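Local coordinates for SalCYP truncation (Salinispora tropica, PDB 7ABB), which belongs to the cytochrome P450 family and holds heme c within a predominantly helical fold, at residues E141-M144 and G148-L151; L154-A159 and Q187-R192; A54-E59 and L305-A310. One frame throughout, in Å; residues are numbered along the deposited sequence.

In the fold
Contacts 1 and 2 form one continuous packing region, their centres about 11 Å apart; contact 3 lies on the opposite side of the chain's centre, about 31 Å and 33 Å from them, centre to centre. Helix 130-147 ends in contact 1, and the turn that follows leads into helix 154-165 of contact 2. The two meet directly where Met144 CE comes 3.5 Å from Leu154 N and Trp149 CB 3.6 Å from Tyr189 OH. Heme c is reached from both regions: the side chain of Leu143 in contact 1 is about 3 Å from it, and Phe56 and Leu307 of contact 3 line its pocket. Leu157 of contact 2 stays about 12 Å away.

Contact 1: E141-M144 and G148-L151; sequences ENLM and GWPL
Leu151 pushes its CD2 methyl into a shallow hollow on the helix, bordered by Met144 CB at 3.7 Å and by the carbonyl oxygen and CG of Glu141. The Glu141 chain lies crosswise to Leu151 and offers only its aliphatic part; its carboxylate turns to Arg117 and Arg118 in salt bridges. Met144 supplies the largest bump, filling the bend made by 148-151. Met144 CG lies 4.0 Å from Trp149 CB, and the bend at the end of the chain (chi3 77°) turns Met144 CE back toward the Pro150 carbonyl. This bend of 148-151 closes the C-terminal end of helix 130-147: Gly148 leaves the helix with positive phi (97°), a conformation that favours glycine, and Met144 O accepts from both Gly148 N (2.9 Å) and Trp149 N (3.0 Å). The second of these bonds spans the same six residues as the long bond of a Schellman motif. Both are well bent, with N-H...O angles near 140°. The Trp149 indole lies against the flank of the helix, beside Leu143, whose CD2 meets Trp149 CZ3 at the ring edge, in plane, at 3.9 Å. Leu143 also touches heme c, while His193 and Tyr189 on helix 182-199 pack edge-to-face with the indole, and Leu229 and Phe233 on helix 222-235 touch it as well.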
ATOM      1  N   GLU A 141      11.540  -8.696  -2.930  1.00 17.76           N
ATOM      2  CA  GLU A 141      12.593  -9.347  -2.147  1.00 17.68           C
ATOM      3  C   GLU A 141      12.386  -9.078  -0.656  1.00 17.88           C
ATOM      4  O   GLU A 141      12.455 -10.000   0.174  1.00 19.00           O
ATOM      5  CB  GLU A 141      13.977  -8.858  -2.590  1.00 18.47           C
ATOM      6  CG  GLU A 141      15.119  -9.406  -1.729  1.00 19.46           C
ATOM      7  CD  GLU A 141      16.509  -9.066  -2.231  1.00 22.52           C
ATOM      8  OE1 GLU A 141      16.686  -8.822  -3.456  1.00 23.69           O
ATOM      9  OE2 GLU A 141      17.414  -9.015  -1.377  1.00 25.22           O
ATOM     10  N   ASN A 142      12.134  -7.819  -0.301  1.00 17.51           N
ATOM     11  CA  ASN A 142      11.916  -7.462   1.093  1.00 16.41           C
ATOM     12  C   ASN A 142      10.697  -8.185   1.662  1.00 17.54           C
ATOM     13  O   ASN A 142      10.714  -8.629   2.813  1.00 17.47           O
ATOM     14  CB  ASN A 142      11.709  -5.945   1.231  1.00 16.63           C
ATOM     15  CG  ASN A 142      12.909  -5.149   0.812  1.00 18.28           C
ATOM     16  OD1 ASN A 142      14.055  -5.572   0.972  1.00 20.11           O
ATOM     17  ND2 ASN A 142      12.645  -3.954   0.276  1.00 18.27           N
ATOM     18  N   LEU A 143       9.609  -8.271   0.886  1.00 17.43           N
ATOM     19  CA  LEU A 143       8.405  -8.974   1.346  1.00 16.59           C
ATOM     20  C   LEU A 143       8.718 -10.439   1.627  1.00 17.53           C
ATOM     21  O   LEU A 143       8.337 -10.986   2.671  1.00 18.91           O
ATOM     22  CB  LEU A 143       7.302  -8.886   0.295  1.00 18.72           C
ATOM     23  CG  LEU A 143       5.961  -9.543   0.646  1.00 17.03           C
ATOM     24  CD1 LEU A 143       5.338  -8.901   1.851  1.00 19.08           C
ATOM     25  CD2 LEU A 143       5.012  -9.498  -0.534  1.00 19.78           C
ATOM     26  N   MET A 144       9.418 -11.089   0.688  1.00 17.37           N
ATOM     27  CA  MET A 144       9.786 -12.489   0.842  1.00 18.83           C
ATOM     28  C   MET A 144      10.614 -12.696   2.096  1.00 19.75           C
ATOM     29  O   MET A 144      10.426 -13.689   2.812  1.00 20.49           O
ATOM     30  CB  MET A 144      10.540 -12.947  -0.400  1.00 19.95           C
ATOM     31  CG  MET A 144       9.657 -13.015  -1.635  1.00 20.57           C
ATOM     32  SD  MET A 144      10.596 -13.250  -3.149  1.00 22.39           S
ATOM     33  CE  MET A 144      10.947 -14.987  -2.990  1.00 26.96           C
ATOM     34  N   GLY A 148       8.993 -15.018   4.889  1.00 20.49           N
ATOM     35  CA  GLY A 148       9.658 -16.297   4.947  1.00 22.12           C
ATOM     36  C   GLY A 148       9.603 -17.107   3.673  1.00 23.50           C
ATOM     37  O   GLY A 148       9.712 -18.343   3.739  1.00 25.42           O
ATOM     38  N   TRP A 149       9.448 -16.462   2.515  1.00 20.76           N
ATOM     39  CA  TRP A 149       9.453 -17.154   1.226  1.00 22.65           C
ATOM     40  C   TRP A 149      10.887 -17.241   0.691  1.00 23.64           C
ATOM     41  O   TRP A 149      11.585 -16.218   0.675  1.00 24.59           O
ATOM     42  CB  TRP A 149       8.569 -16.405   0.227  1.00 21.17           C
ATOM     43  CG  TRP A 149       7.100 -16.518   0.486  1.00 19.46           C
ATOM     44  CD1 TRP A 149       6.437 -17.637   0.880  1.00 24.66           C
ATOM     45  CD2 TRP A 149       6.117 -15.483   0.372  1.00 20.36           C
ATOM     46  NE1 TRP A 149       5.095 -17.376   1.022  1.00 25.61           N
ATOM     47  CE2 TRP A 149       4.872 -16.061   0.706  1.00 22.48           C
ATOM     48  CE3 TRP A 149       6.167 -14.134   0.015  1.00 22.61           C
ATOM     49  CZ2 TRP A 149       3.691 -15.329   0.720  1.00 22.59           C
ATOM     50  CZ3 TRP A 149       4.982 -13.399   0.019  1.00 22.74           C
ATOM     51  CH2 TRP A 149       3.758 -14.009   0.359  1.00 23.27           C
ATOM     52  N   PRO A 150      11.351 -18.431   0.271  1.00 25.05           N
ATOM     53  CA  PRO A 150      12.743 -18.587  -0.197  1.00 27.27           C
ATOM     54  C   PRO A 150      13.089 -17.630  -1.335  1.00 25.54           C
ATOM     55  O   PRO A 150      12.384 -17.553  -2.346  1.00 27.53           O
ATOM     56  CB  PRO A 150      12.800 -20.046  -0.668  1.00 29.57           C
ATOM     57  CG  PRO A 150      11.710 -20.739   0.062  1.00 31.16           C
ATOM     58  CD  PRO A 150      10.607 -19.697   0.207  1.00 27.00           C
ATOM     59  N   LEU A 151      14.216 -16.923  -1.185  1.00 27.51           N
ATOM     60  CA  LEU A 151      14.566 -15.886  -2.152  1.00 31.10           C
ATOM     61  C   LEU A 151      14.905 -16.442  -3.531  1.00 25.62           C
ATOM     62  O   LEU A 151      14.829 -15.686  -4.507  1.00 30.08           O
ATOM     63  CB  LEU A 151      15.713 -15.029  -1.617  1.00 45.11           C
ATOM     64  CG  LEU A 151      15.302 -14.045  -0.505  1.00 37.74           C
ATOM     65  CD1 LEU A 151      16.497 -13.245  -0.016  1.00 41.65           C
ATOM     66  CD2 LEU A 151      14.177 -13.071  -0.926  1.00 44.37           C
TER

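Contact 2: L154-A159 and Q187-R192; sequences LDHLLA and QEYVRR
The shortest polar bond, a salt bridge of 2.6 Å from Arg191 NH2 to Glu188 OE2, joins side chains one turn apart on the helix that sends Tyr189 across to Leu157. The oxygen lies in the guanidinium plane, while the nitrogen comes from above the carboxylate plane, 52° out of it. Glu188 OE1 lies over the guanidinium face of Arg192, 3.7 Å from Arg192 NH2, a long pairing of charges to which no N-H points. No hydrogen bond crosses between the two segments, and the contact is mainly apolar. Leu157 CD2 stands over the centre of the Tyr189 ring, 3.6 Å from the ring centroid and only 7° off its normal, a CH-pi contact; Leu157 CD1 reaches the phenol end, 4.0 Å from Tyr189 OH. Tyr189 CG is anti to the backbone N (chi1 -178°), which carries the ring out toward helix 154-165. His156 runs antiparallel alongside Tyr189, its ND1 4.1 Å from Tyr189 CD1. In chain order these two helices probably correspond to helices F and G of the P450 fold, and Leu157 and Val190 both rest on helix 222-235. The hydrogen bond from Tyr189 OH to Asp153, just before helix 154-165, fixes the position of the hydroxyl end, and the methyl packed over the face probably limits flipping of the ring.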
ATOM      1  N   LEU A 154      12.215 -15.605  -6.234  1.00 26.05           N
ATOM      2  CA  LEU A 154      11.866 -14.222  -6.548  1.00 24.15           C
ATOM      3  C   LEU A 154      11.440 -14.060  -8.004  1.00 24.92           C
ATOM      4  O   LEU A 154      10.443 -13.392  -8.299  1.00 27.08           O
ATOM      5  CB  LEU A 154      13.044 -13.302  -6.231  1.00 25.60           C
ATOM      6  CG  LEU A 154      12.766 -11.795  -6.353  1.00 32.31           C
ATOM      7  CD1 LEU A 154      13.752 -11.033  -5.501  1.00 50.92           C
ATOM      8  CD2 LEU A 154      12.824 -11.301  -7.792  1.00 35.58           C
ATOM      9  N   ASP A 155      12.214 -14.616  -8.939  1.00 30.20           N
ATOM     10  CA  ASP A 155      11.865 -14.445 -10.344  1.00 28.26           C
ATOM     11  C   ASP A 155      10.490 -15.031 -10.632  1.00 28.84           C
ATOM     12  O   ASP A 155       9.703 -14.443 -11.382  1.00 31.63           O
ATOM     13  CB  ASP A 155      12.931 -15.084 -11.240  1.00 31.14           C
ATOM     14  CG  ASP A 155      14.262 -14.334 -11.212  1.00 42.21           C
ATOM     15  OD1 ASP A 155      14.258 -13.101 -11.032  1.00 41.71           O
ATOM     16  OD2 ASP A 155      15.316 -14.985 -11.377  1.00 51.85           O
ATOM     17  N   HIS A 156      10.165 -16.170 -10.013  1.00 28.42           N
ATOM     18  CA  HIS A 156       8.855 -16.776 -10.211  1.00 31.15           C
ATOM     19  C   HIS A 156       7.754 -15.865  -9.684  1.00 27.41           C
ATOM     20  O   HIS A 156       6.768 -15.588 -10.375  1.00 28.34           O
ATOM     21  CB  HIS A 156       8.811 -18.136  -9.515  1.00 30.08           C
ATOM     22  CG  HIS A 156       7.548 -18.902  -9.750  1.00 32.98           C
ATOM     23  ND1 HIS A 156       6.588 -19.077  -8.773  1.00 37.73           N
ATOM     24  CD2 HIS A 156       7.095 -19.562 -10.843  1.00 37.92           C
ATOM     25  CE1 HIS A 156       5.599 -19.808  -9.258  1.00 33.73           C
ATOM     26  NE2 HIS A 156       5.879 -20.109 -10.513  1.00 47.03           N
ATOM     27  N   LEU A 157       7.920 -15.370  -8.458  1.00 26.25           N
ATOM     28  CA  LEU A 157       6.897 -14.534  -7.856  1.00 26.28           C
ATOM     29  C   LEU A 157       6.814 -13.186  -8.554  1.00 27.33           C
ATOM     30  O   LEU A 157       5.722 -12.623  -8.681  1.00 23.92           O
ATOM     31  CB  LEU A 157       7.175 -14.349  -6.364  1.00 22.72           C
ATOM     32  CG  LEU A 157       7.059 -15.606  -5.491  1.00 24.49           C
ATOM     33  CD1 LEU A 157       7.271 -15.202  -4.053  1.00 24.31           C
ATOM     34  CD2 LEU A 157       5.727 -16.292  -5.695  1.00 27.36           C
ATOM     35  N   LEU A 158       7.946 -12.654  -9.024  1.00 24.84           N
ATOM     36  CA  LEU A 158       7.893 -11.399  -9.762  1.00 22.94           C
ATOM     37  C   LEU A 158       7.055 -11.555 -11.024  1.00 24.95           C
ATOM     38  O   LEU A 158       6.278 -10.660 -11.380  1.00 25.93           O
ATOM     39  CB  LEU A 158       9.309 -10.941 -10.108  1.00 24.80           C
ATOM     40  CG  LEU A 158       9.452  -9.550 -10.707  1.00 29.14           C
ATOM     41  CD1 LEU A 158       9.106  -8.495  -9.705  1.00 24.22           C
ATOM     42  CD2 LEU A 158      10.875  -9.342 -11.165  1.00 31.81           C
ATOM     43  N   ALA A 159       7.191 -12.699 -11.704  1.00 26.27           N
ATOM     44  CA  ALA A 159       6.412 -12.965 -12.909  1.00 30.28           C
ATOM     45  C   ALA A 159       4.920 -13.027 -12.604  1.00 35.84           C
ATOM     46  O   ALA A 159       4.096 -12.542 -13.388  1.00 30.28           O
ATOM     47  CB  ALA A 159       6.883 -14.271 -13.549  1.00 39.91           C
ATOM     48  N   GLN A 187      -1.747 -19.388  -5.972  1.00 29.25           N
ATOM     49  CA  GLN A 187      -2.391 -20.332  -5.063  1.00 31.51           C
ATOM     50  C   GLN A 187      -1.577 -21.610  -4.930  1.00 33.80           C
ATOM     51  O   GLN A 187      -1.424 -22.142  -3.826  1.00 36.27           O
ATOM     52  CB  GLN A 187      -3.801 -20.648  -5.547  1.00 35.52           C
ATOM     53  CG  GLN A 187      -4.728 -19.466  -5.479  1.00 38.52           C
ATOM     54  CD  GLN A 187      -6.139 -19.828  -5.877  1.00 50.78           C
ATOM     55  OE1 GLN A 187      -6.390 -20.255  -7.003  1.00 64.03           O
ATOM     56  NE2 GLN A 187      -7.070 -19.668  -4.950  1.00 52.65           N
ATOM     57  N   GLU A 188      -1.048 -22.120  -6.047  1.00 36.33           N
ATOM     58  CA  GLU A 188      -0.195 -23.303  -5.982  1.00 40.15           C
ATOM     59  C   GLU A 188       1.072 -23.007  -5.193  1.00 32.44           C
ATOM     60  O   GLU A 188       1.531 -23.837  -4.401  1.00 35.01           O
ATOM     61  CB  GLU A 188       0.155 -23.783  -7.392  1.00 48.80           C
ATOM     62  CG  GLU A 188      -0.723 -24.902  -7.911  1.00 63.50           C
ATOM     63  CD  GLU A 188      -0.452 -26.233  -7.223  1.00 63.22           C
ATOM     64  OE1 GLU A 188       0.673 -26.434  -6.716  1.00 72.14           O
ATOM     65  OE2 GLU A 188      -1.369 -27.081  -7.189  1.00 77.59           O
ATOM     66  N   TYR A 189       1.643 -21.818  -5.390  1.00 32.70           N
ATOM     67  CA  TYR A 189       2.862 -21.457  -4.676  1.00 30.64           C
ATOM     68  C   TYR A 189       2.652 -21.479  -3.164  1.00 34.82           C
ATOM     69  O   TYR A 189       3.447 -22.070  -2.429  1.00 32.22           O
ATOM     70  CB  TYR A 189       3.360 -20.085  -5.130  1.00 29.91           C
ATOM     71  CG  TYR A 189       4.642 -19.715  -4.438  1.00 29.57           C
ATOM     72  CD1 TYR A 189       5.863 -20.165  -4.917  1.00 37.00           C
ATOM     73  CD2 TYR A 189       4.635 -18.949  -3.286  1.00 28.64           C
ATOM     74  CE1 TYR A 189       7.035 -19.839  -4.282  1.00 29.09           C
ATOM     75  CE2 TYR A 189       5.817 -18.606  -2.650  1.00 30.02           C
ATOM     76  CZ  TYR A 189       7.011 -19.072  -3.150  1.00 32.44           C
ATOM     77  OH  TYR A 189       8.178 -18.742  -2.511  1.00 30.65           O
ATOM     78  N   VAL A 190       1.584 -20.843  -2.674  1.00 32.57           N
ATOM     79  CA  VAL A 190       1.383 -20.812  -1.224  1.00 32.03           C
ATOM     80  C   VAL A 190       1.061 -22.202  -0.684  1.00 28.49           C
ATOM     81  O   VAL A 190       1.452 -22.534   0.441  1.00 34.53           O
ATOM     82  CB  VAL A 190       0.297 -19.801  -0.806  1.00 31.45           C
ATOM     83  CG1 VAL A 190       0.647 -18.390  -1.295  1.00 29.21           C
ATOM     84  CG2 VAL A 190      -1.068 -20.233  -1.280  1.00 37.57           C
ATOM     85  N   ARG A 191       0.353 -23.035  -1.463  1.00 29.48           N
ATOM     86  CA  ARG A 191       0.123 -24.422  -1.061  1.00 34.22           C
ATOM     87  C   ARG A 191       1.442 -25.162  -0.909  1.00 37.76           C
ATOM     88  O   ARG A 191       1.648 -25.899   0.063  1.00 38.04           O
ATOM     89  CB  ARG A 191      -0.750 -25.133  -2.093  1.00 41.24           C
ATOM     90  CG  ARG A 191      -2.218 -24.885  -1.936  1.00 41.38           C
ATOM     91  CD  ARG A 191      -3.034 -26.032  -2.507  1.00 62.97           C
ATOM     92  NE  ARG A 191      -2.861 -26.152  -3.952  1.00 64.69           N
ATOM     93  CZ  ARG A 191      -3.518 -25.422  -4.848  1.00 68.74           C
ATOM     94  NH1 ARG A 191      -4.402 -24.514  -4.456  1.00 66.89           N
ATOM     95  NH2 ARG A 191      -3.292 -25.601  -6.141  1.00 64.59           N
ATOM     96  N   ARG A 192       2.346 -24.976  -1.872  1.00 33.80           N
ATOM     97  CA  ARG A 192       3.649 -25.622  -1.796  1.00 34.95           C
ATOM     98  C   ARG A 192       4.469 -25.086  -0.627  1.00 36.31           C
ATOM     99  O   ARG A 192       5.211 -25.849   0.005  1.00 35.57           O
ATOM    100  CB  ARG A 192       4.403 -25.447  -3.118  1.00 38.91           C
ATOM    101  CG  ARG A 192       3.888 -26.308  -4.282  1.00 43.59           C
ATOM    102  CD  ARG A 192       4.780 -26.136  -5.516  1.00 51.19           C
ATOM    103  NE  ARG A 192       4.559 -27.152  -6.553  1.00 63.78           N
ATOM    104  CZ  ARG A 192       4.180 -26.907  -7.811  1.00 72.67           C
ATOM    105  NH1 ARG A 192       4.025 -27.920  -8.660  1.00 74.41           N
ATOM    106  NH2 ARG A 192       3.962 -25.667  -8.239  1.00 69.69           N
TER

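Contact 3: A54-E59 and L305-A310; sequences AAFRDE and LPLALA. With HEC (heme c), chain B.
Phe56 has one ring face overlapped by Leu305, whose CD1 methyl sits 3.7 Å from the ring centroid and 4° off the normal, a CH-pi contact almost exactly over the centre. The two side chains reach past one another from opposing ends, and Leu305 CB also comes within 3.9 Å of Phe56 CZ. The second branch of the leucine, CD2, packs on Ala55 CB at 3.7 Å. Leu305 thus spans neighbouring residues at the end of helix 49-56, and Leu46 on strand 43-46 touches both Ala55 and Leu305. In the P450 fold this joins the probable B helix to the segment leaving the main sheet after strand 302-304. Pro306 occupies the N-cap position there, and its carbonyl oxygen accepts from Leu309 N and Ala310 N as the short helix 307-310 begins. Leu307, its first residue, lies athwart Phe56 and brings CD2 3.9 Å from Phe56 CE2; its other methyl, CD1, lies 3.8 Å from heme c CMA. With CG anti to the carbonyl carbon (chi1 -86°), Phe56 swings its ring toward these leucines and the heme, and a ring edge meets the carboxylate oxygen O2A of heme c, with CE1 at 3.5 Å. Arg286 on strand 285-288 touches both Phe56 and Leu305 and, like Arg92, hydrogen-bonds to heme c.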
ATOM      1  N   ALA A  54     -13.937   8.250  10.843  1.00 18.42           N
ATOM      2  CA  ALA A  54     -14.991   7.710  11.704  1.00 19.13           C
ATOM      3  C   ALA A  54     -15.541   6.410  11.134  1.00 22.27           C
ATOM      4  O   ALA A  54     -15.900   5.489  11.888  1.00 22.74           O
ATOM      5  CB  ALA A  54     -16.112   8.728  11.878  1.00 22.53           C
ATOM      6  N   ALA A  55     -15.646   6.329   9.812  1.00 18.94           N
ATOM      7  CA  ALA A  55     -16.176   5.127   9.181  1.00 19.00           C
ATOM      8  C   ALA A  55     -15.218   3.957   9.358  1.00 19.64           C
ATOM      9  O   ALA A  55     -15.654   2.854   9.726  1.00 21.35           O
ATOM     10  CB  ALA A  55     -16.446   5.370   7.700  1.00 19.52           C
ATOM     11  N   PHE A  56     -13.922   4.195   9.161  1.00 18.71           N
ATOM     12  CA  PHE A  56     -12.913   3.170   9.418  1.00 18.69           C
ATOM     13  C   PHE A  56     -12.974   2.678  10.854  1.00 20.44           C
ATOM     14  O   PHE A  56     -12.636   1.516  11.118  1.00 23.18           O
ATOM     15  CB  PHE A  56     -11.506   3.718   9.150  1.00 18.39           C
ATOM     16  CG  PHE A  56     -11.034   3.610   7.710  1.00 18.60           C
ATOM     17  CD1 PHE A  56     -10.880   2.380   7.086  1.00 18.07           C
ATOM     18  CD2 PHE A  56     -10.694   4.752   6.997  1.00 18.21           C
ATOM     19  CE1 PHE A  56     -10.404   2.300   5.762  1.00 18.35           C
ATOM     20  CE2 PHE A  56     -10.234   4.673   5.706  1.00 18.00           C
ATOM     21  CZ  PHE A  56     -10.086   3.461   5.074  1.00 19.40           C
ATOM     22  N   ARG A  57     -13.351   3.539  11.793  1.00 20.43           N
ATOM     23  CA  ARG A  57     -13.316   3.213  13.213  1.00 21.35           C
ATOM     24  C   ARG A  57     -14.631   2.681  13.765  1.00 25.47           C
ATOM     25  O   ARG A  57     -14.686   2.371  14.954  1.00 30.27           O
ATOM     26  CB  ARG A  57     -12.892   4.442  14.025  1.00 22.98           C
ATOM     27  CG  ARG A  57     -11.443   4.814  13.782  1.00 22.64           C
ATOM     28  CD  ARG A  57     -11.120   6.208  14.321  1.00 24.56           C
ATOM     29  NE  ARG A  57      -9.740   6.559  13.960  1.00 28.17           N
ATOM     30  CZ  ARG A  57      -9.292   7.805  13.831  1.00 36.70           C
ATOM     31  NH1 ARG A  57     -10.111   8.837  14.038  1.00 33.32           N
ATOM     32  NH2 ARG A  57      -8.027   8.024  13.491  1.00 35.10           N
ATOM     33  N   ASP A  58     -15.683   2.560  12.948  1.00 23.06           N
ATOM     34  CA  ASP A  58     -17.000   2.088  13.414  1.00 23.32           C
ATOM     35  C   ASP A  58     -17.427   0.925  12.521  1.00 26.51           C
ATOM     36  O   ASP A  58     -18.235   1.080  11.610  1.00 24.96           O
ATOM     37  CB  ASP A  58     -18.002   3.216  13.389  1.00 22.94           C
ATOM     38  CG  ASP A  58     -19.370   2.808  13.855  1.00 32.25           C
ATOM     39  OD1 ASP A  58     -19.512   1.668  14.337  1.00 32.45           O
ATOM     40  OD2 ASP A  58     -20.307   3.643  13.730  1.00 33.42           O
ATOM     41  N   GLU A  59     -16.898  -0.262  12.808  1.00 25.84           N
ATOM     42  CA  GLU A  59     -17.239  -1.435  12.012  1.00 26.58           C
ATOM     43  C   GLU A  59     -18.660  -1.940  12.259  1.00 24.75           C
ATOM     44  O   GLU A  59     -19.175  -2.696  11.436  1.00 31.15           O
ATOM     45  CB  GLU A  59     -16.255  -2.566  12.295  1.00 29.62           C
ATOM     46  CG  GLU A  59     -14.869  -2.212  11.894  1.00 34.92           C
ATOM     47  CD  GLU A  59     -13.911  -3.365  12.025  1.00 37.49           C
ATOM     48  OE1 GLU A  59     -14.096  -4.227  12.921  1.00 40.20           O
ATOM     49  OE2 GLU A  59     -12.969  -3.389  11.218  1.00 42.86           O
ATOM     50  N   LEU A 305     -14.269   4.731   0.912  1.00 19.29           N
ATOM     51  CA  LEU A 305     -13.479   5.544   1.833  1.00 18.66           C
ATOM     52  C   LEU A 305     -12.183   5.962   1.137  1.00 18.67           C
ATOM     53  O   LEU A 305     -11.094   5.493   1.499  1.00 18.79           O
ATOM     54  CB  LEU A 305     -13.195   4.769   3.119  1.00 18.53           C
ATOM     55  CG  LEU A 305     -14.436   4.220   3.848  1.00 19.48           C
ATOM     56  CD1 LEU A 305     -14.004   3.516   5.140  1.00 21.18           C
ATOM     57  CD2 LEU A 305     -15.405   5.298   4.135  1.00 21.93           C
ATOM     58  N   PRO A 306     -12.256   6.842   0.131  1.00 17.85           N
ATOM     59  CA  PRO A 306     -11.045   7.138  -0.663  1.00 17.22           C
ATOM     60  C   PRO A 306     -10.020   7.936   0.132  1.00 19.54           C
ATOM     61  O   PRO A 306     -10.287   9.052   0.591  1.00 18.25           O
ATOM     62  CB  PRO A 306     -11.587   7.936  -1.856  1.00 18.37           C
ATOM     63  CG  PRO A 306     -12.877   8.529  -1.336  1.00 20.37           C
ATOM     64  CD  PRO A 306     -13.454   7.470  -0.457  1.00 17.83           C
ATOM     65  N   LEU A 307      -8.813   7.376   0.245  1.00 18.18           N
ATOM     66  CA  LEU A 307      -7.741   8.075   0.932  1.00 18.33           C
ATOM     67  C   LEU A 307      -7.314   9.333   0.165  1.00 16.95           C
ATOM     68  O   LEU A 307      -6.783  10.270   0.771  1.00 20.33           O
ATOM     69  CB  LEU A 307      -6.551   7.123   1.124  1.00 17.73           C
ATOM     70  CG  LEU A 307      -6.892   5.808   1.850  1.00 19.09           C
ATOM     71  CD1 LEU A 307      -5.602   5.022   2.069  1.00 19.33           C
ATOM     72  CD2 LEU A 307      -7.610   6.085   3.169  1.00 20.78           C
ATOM     73  N   ALA A 308      -7.529   9.361  -1.153  1.00 16.78           N
ATOM     74  CA  ALA A 308      -7.261  10.546  -1.976  1.00 18.29           C
ATOM     75  C   ALA A 308      -8.146  11.720  -1.593  1.00 18.57           C
ATOM     76  O   ALA A 308      -7.813  12.861  -1.915  1.00 21.40           O
ATOM     77  CB  ALA A 308      -7.467  10.229  -3.454  1.00 18.90           C
ATOM     78  N   LEU A 309      -9.287  11.460  -0.963  1.00 18.78           N
ATOM     79  CA  LEU A 309     -10.093  12.548  -0.428  1.00 19.22           C
ATOM     80  C   LEU A 309      -9.770  12.818   1.043  1.00 14.84           C
ATOM     81  O   LEU A 309      -9.584  13.986   1.414  1.00 20.57           O
ATOM     82  CB  LEU A 309     -11.592  12.251  -0.620  1.00 18.77           C
ATOM     83  CG  LEU A 309     -12.044  12.094  -2.076  1.00 18.72           C
ATOM     84  CD1 LEU A 309     -13.555  11.945  -2.163  1.00 22.57           C
ATOM     85  CD2 LEU A 309     -11.601  13.232  -2.941  1.00 20.69           C
ATOM     86  N   ALA A 310      -9.702  11.782   1.885  1.00 16.07           N
ATOM     87  CA  ALA A 310      -9.390  11.985   3.298  1.00 18.72           C
ATOM     88  C   ALA A 310      -8.116  12.800   3.463  1.00 19.11           C
ATOM     89  O   ALA A 310      -8.063  13.757   4.242  1.00 19.32           O
ATOM     90  CB  ALA A 310      -9.261  10.629   4.015  1.00 19.20           C
TER
HETATM   91 FE   HEC B 501      -1.227  -2.507   3.688  1.00 17.53          FE
HETATM   92  CHA HEC B 501      -4.341  -3.188   4.986  1.00 17.86           C
HETATM   93  CHB HEC B 501      -2.379   0.568   2.714  1.00 15.28           C
HETATM   94  CHC HEC B 501       1.879  -1.792   2.423  1.00 16.76           C
HETATM   95  CHD HEC B 501      -0.204  -5.692   4.326  1.00 18.73           C
HETATM   96  NA  HEC B 501      -2.989  -1.534   3.810  1.00 17.11           N
HETATM   97  C1A HEC B 501      -4.165  -1.956   4.429  1.00 17.29           C
HETATM   98  C2A HEC B 501      -5.185  -0.928   4.389  1.00 18.43           C
HETATM   99  C3A HEC B 501      -4.611   0.114   3.761  1.00 18.94           C
HETATM  100  C4A HEC B 501      -3.262  -0.245   3.396  1.00 15.59           C
HETATM  101  CMA HEC B 501      -5.241   1.476   3.420  1.00 17.97           C
HETATM  102  CAA HEC B 501      -6.631  -1.007   4.998  1.00 17.31           C
HETATM  103  CBA HEC B 501      -7.671  -1.589   4.049  1.00 21.19           C
HETATM  104  CGA HEC B 501      -9.038  -1.569   4.712  1.00 19.03           C
HETATM  105  O1A HEC B 501      -9.949  -2.138   4.068  1.00 23.43           O
HETATM  106  O2A HEC B 501      -9.159  -0.999   5.828  1.00 19.20           O
HETATM  107  NB  HEC B 501      -0.424  -0.951   2.704  1.00 15.88           N
HETATM  108  C1B HEC B 501      -1.050   0.253   2.437  1.00 17.42           C
HETATM  109  C2B HEC B 501      -0.077   1.121   1.843  1.00 17.41           C
HETATM  110  C3B HEC B 501       1.102   0.475   1.789  1.00 16.58           C
HETATM  111  C4B HEC B 501       0.903  -0.837   2.301  1.00 16.64           C
HETATM  112  CMB HEC B 501      -0.444   2.559   1.425  1.00 18.92           C
HETATM  113  CAB HEC B 501       2.464   0.849   1.262  1.00 18.96           C
HETATM  114  CBB HEC B 501       2.705   2.302   1.009  1.00 24.71           C
HETATM  115  NC  HEC B 501       0.490  -3.566   3.402  1.00 17.62           N
HETATM  116  C1C HEC B 501       1.679  -3.045   2.948  1.00 17.17           C
HETATM  117  C2C HEC B 501       2.707  -4.044   3.077  1.00 16.81           C
HETATM  118  C3C HEC B 501       2.151  -5.151   3.617  1.00 17.12           C
HETATM  119  C4C HEC B 501       0.749  -4.856   3.804  1.00 17.12           C
HETATM  120  CMC HEC B 501       4.166  -3.812   2.682  1.00 16.62           C
HETATM  121  CAC HEC B 501       2.751  -6.528   3.949  1.00 20.95           C
HETATM  122  CBC HEC B 501       4.263  -6.670   4.118  1.00 42.76           C
HETATM  123  ND  HEC B 501      -2.116  -4.114   4.471  1.00 16.02           N
HETATM  124  C1D HEC B 501      -1.478  -5.343   4.643  1.00 18.87           C
HETATM  125  C2D HEC B 501      -2.405  -6.237   5.261  1.00 19.32           C
HETATM  126  C3D HEC B 501      -3.682  -5.502   5.471  1.00 20.45           C
HETATM  127  C4D HEC B 501      -3.407  -4.173   4.969  1.00 18.52           C
HETATM  128  CMD HEC B 501      -2.118  -7.701   5.617  1.00 20.45           C
HETATM  129  CAD HEC B 501      -4.989  -6.024   6.092  1.00 20.74           C
HETATM  130  CBD HEC B 501      -4.953  -5.708   7.568  1.00 18.15           C
HETATM  131  CGD HEC B 501      -6.264  -6.107   8.217  1.00 23.69           C
HETATM  132  O1D HEC B 501      -6.315  -6.189   9.463  1.00 21.43           O
HETATM  133  O2D HEC B 501      -7.233  -6.336   7.466  1.00 24.00           O